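Local coordinates for Non-ribosomal peptide synthetase (Methanobrevibacter ruminantium, PDB 6VTJ), which joins a peptide carrier domain bearing a 4'-phosphopantetheine arm to a reductase domain that probably releases the finished peptide by NAD(P)H-dependent reduction, at residues Gly319-Ser323 / Asn337-Asn341. Residues are numbered along the deposited sequence; the frame is centred on the assembly and turned at random.
Sequences GNLMS and NAFLN. With PNS (4'-phosphopantetheine), chain B.
M322 reaches from the end of strand 313-322 to the first turn of helix 338-349, where its thioether makes a Met-aromatic contact with F339 in the Rossmann-like reductase domain, next to the phosphopantetheine, whose pocket the carrier domain also lines. Its side chain leaves CB with CG anti to the carbonyl carbon (chi1 -77°), then turns about the CB-CG bond and again about CG-SD, bringing the far end across to the helix. SD lies obliquely beside the F339 ring, nearest CD2 at 3.8 Å and close to CE2 as well. Beyond it the methyl CE settles among three residues of the helix start: 3.4 Å from N337 OD1, against CD2 of F339, and 4.0 Å from CG of L340. M363 of the neighbouring strand 360-365 touches both M322 and F339.

N320 approaches over the face of the F339 ring. Its CG stands anti to the backbone N, which carries the amide across the ring and sets ND2 3.5 Å above the plane, over the ring centre. The amide and ring planes are 71° apart. With an alanine in place of F339, M322 SD would probably lose its aromatic partner and the N320 amide the ring surface beneath its nitrogen, opening a gap between strand and helix.

No direct hydrogen bond joins the two segments, but one water does: it donates to N320 OD1 and accepts from N337 ND2. N337 is the N-cap of the helix, and its OD1 accepts the N-H of L340 at 2.9 Å, approached within the plane of the amide carbonyl, along one of its lone pairs. One residue on, the backbone at A338 holds the cofactor arm, its N-H pointing almost straight at O40 of the phosphopantetheine, 3.0 Å from N to O40.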
loop_
_atom_site.group_PDB
_atom_site.type_symbol
_atom_site.label_atom_id
_atom_site.label_comp_id
_atom_site.label_asym_id
_atom_site.label_seq_id
_atom_site.Cartn_x
_atom_site.Cartn_y
_atom_site.Cartn_z
ATOM N N GLY A 319 -6.517 2.933 3.209
ATOM C CA GLY A 319 -6.172 3.949 2.243
ATOM C C GLY A 319 -4.765 4.485 2.396
ATOM O O GLY A 319 -3.792 3.742 2.252
ATOM N N ASN A 320 -4.661 5.776 2.703
ATOM C CA ASN A 320 -3.388 6.496 2.807
ATOM C C ASN A 320 -2.941 6.465 4.269
ATOM O O ASN A 320 -3.324 7.319 5.075
ATOM C CB ASN A 320 -3.571 7.919 2.283
ATOM C CG ASN A 320 -2.293 8.762 2.342
ATOM O OD1 ASN A 320 -1.176 8.259 2.204
ATOM N ND2 ASN A 320 -2.467 10.060 2.526
ATOM N N LEU A 321 -2.096 5.482 4.606
ATOM C CA LEU A 321 -1.700 5.208 5.987
ATOM C C LEU A 321 -0.709 6.263 6.472
ATOM O O LEU A 321 0.461 6.259 6.065
ATOM C CB LEU A 321 -1.096 3.810 6.101
ATOM C CG LEU A 321 -2.021 2.652 5.729
ATOM C CD1 LEU A 321 -1.344 1.335 6.014
ATOM C CD2 LEU A 321 -3.349 2.737 6.477
ATOM N N MET A 322 -1.144 7.108 7.401
ATOM C CA MET A 322 -0.382 8.281 7.814
ATOM C C MET A 322 -0.056 8.233 9.310
ATOM O O MET A 322 -0.452 7.319 10.040
ATOM C CB MET A 322 -1.154 9.556 7.452
ATOM C CG MET A 322 -1.042 9.888 5.954
ATOM S SD MET A 322 0.619 10.450 5.519
ATOM C CE MET A 322 1.344 9.099 4.548
ATOM N N SER A 323 0.660 9.260 9.756
ATOM C CA SER A 323 1.221 9.308 11.102
ATOM C C SER A 323 0.141 9.306 12.176
ATOM O O SER A 323 -0.998 9.743 11.955
ATOM C CB SER A 323 2.077 10.564 11.259
ATOM O OG SER A 323 2.842 10.752 10.093
ATOM N N ASN A 337 7.568 6.525 1.543
ATOM C CA ASN A 337 6.153 6.770 1.285
ATOM C C ASN A 337 5.956 7.650 0.052
ATOM O O ASN A 337 6.502 8.755 -0.013
ATOM C CB ASN A 337 5.505 7.447 2.493
ATOM C CG ASN A 337 4.016 7.514 2.364
ATOM O OD1 ASN A 337 3.463 8.518 1.894
ATOM N ND2 ASN A 337 3.340 6.423 2.738
ATOM N N ALA A 338 5.102 7.203 -0.883
ATOM C CA ALA A 338 4.922 7.929 -2.140
ATOM C C ALA A 338 4.137 9.228 -1.958
ATOM O O ALA A 338 4.480 10.255 -2.565
ATOM C CB ALA A 338 4.241 7.030 -3.178
ATOM N N PHE A 339 3.079 9.213 -1.146
ATOM C CA PHE A 339 2.324 10.440 -0.889
ATOM C C PHE A 339 3.219 11.519 -0.282
ATOM O O PHE A 339 3.215 12.679 -0.724
ATOM C CB PHE A 339 1.140 10.120 0.032
ATOM C CG PHE A 339 0.442 11.329 0.597
ATOM C CD1 PHE A 339 -0.432 12.065 -0.175
ATOM C CD2 PHE A 339 0.649 11.716 1.908
ATOM C CE1 PHE A 339 -1.077 13.171 0.353
ATOM C CE2 PHE A 339 0.011 12.811 2.425
ATOM C CZ PHE A 339 -0.862 13.534 1.646
ATOM N N LEU A 340 4.010 11.152 0.726
ATOM C CA LEU A 340 4.881 12.142 1.347
ATOM C C LEU A 340 5.999 12.574 0.406
ATOM O O LEU A 340 6.390 13.732 0.433
ATOM C CB LEU A 340 5.453 11.606 2.665
ATOM C CG LEU A 340 4.435 11.501 3.815
ATOM C CD1 LEU A 340 5.012 10.744 4.986
ATOM C CD2 LEU A 340 3.937 12.838 4.276
ATOM N N ASN A 341 6.526 11.685 -0.439
ATOM C CA ASN A 341 7.601 12.115 -1.337
ATOM C C ASN A 341 7.080 13.054 -2.414
ATOM O O ASN A 341 7.801 13.951 -2.868
ATOM C CB ASN A 341 8.290 10.900 -1.983
ATOM C CG ASN A 341 9.250 10.197 -1.036
ATOM O OD1 ASN A 341 9.856 10.820 -0.158
ATOM N ND2 ASN A 341 9.386 8.891 -1.203
HETATM O O23 PNS B . 12.735 -1.116 -4.660
HETATM P P24 PNS B . 12.934 0.326 -4.577
HETATM O O26 PNS B . 13.613 0.829 -3.415
HETATM O O27 PNS B . 11.518 0.895 -4.412
HETATM C C28 PNS B . 11.217 2.241 -4.634
HETATM C C29 PNS B . 9.724 2.502 -4.745
HETATM C C30 PNS B . 9.518 3.982 -4.891
HETATM C C31 PNS B . 9.180 1.824 -5.991
HETATM C C32 PNS B . 9.030 2.017 -3.455
HETATM O O33 PNS B . 9.758 2.488 -2.355
HETATM C C34 PNS B . 7.570 2.425 -3.369
HETATM O O35 PNS B . 6.807 1.973 -4.163
HETATM N N36 PNS B . 7.192 3.269 -2.409
HETATM C C37 PNS B . 5.858 3.707 -2.156
HETATM C C38 PNS B . 5.082 2.806 -1.225
HETATM C C39 PNS B . 3.812 3.438 -0.759
HETATM O O40 PNS B . 3.752 4.587 -0.479
HETATM N N41 PNS B . 2.800 2.637 -0.673
HETATM O O HOH W 1 0.460 6.200 1.811
#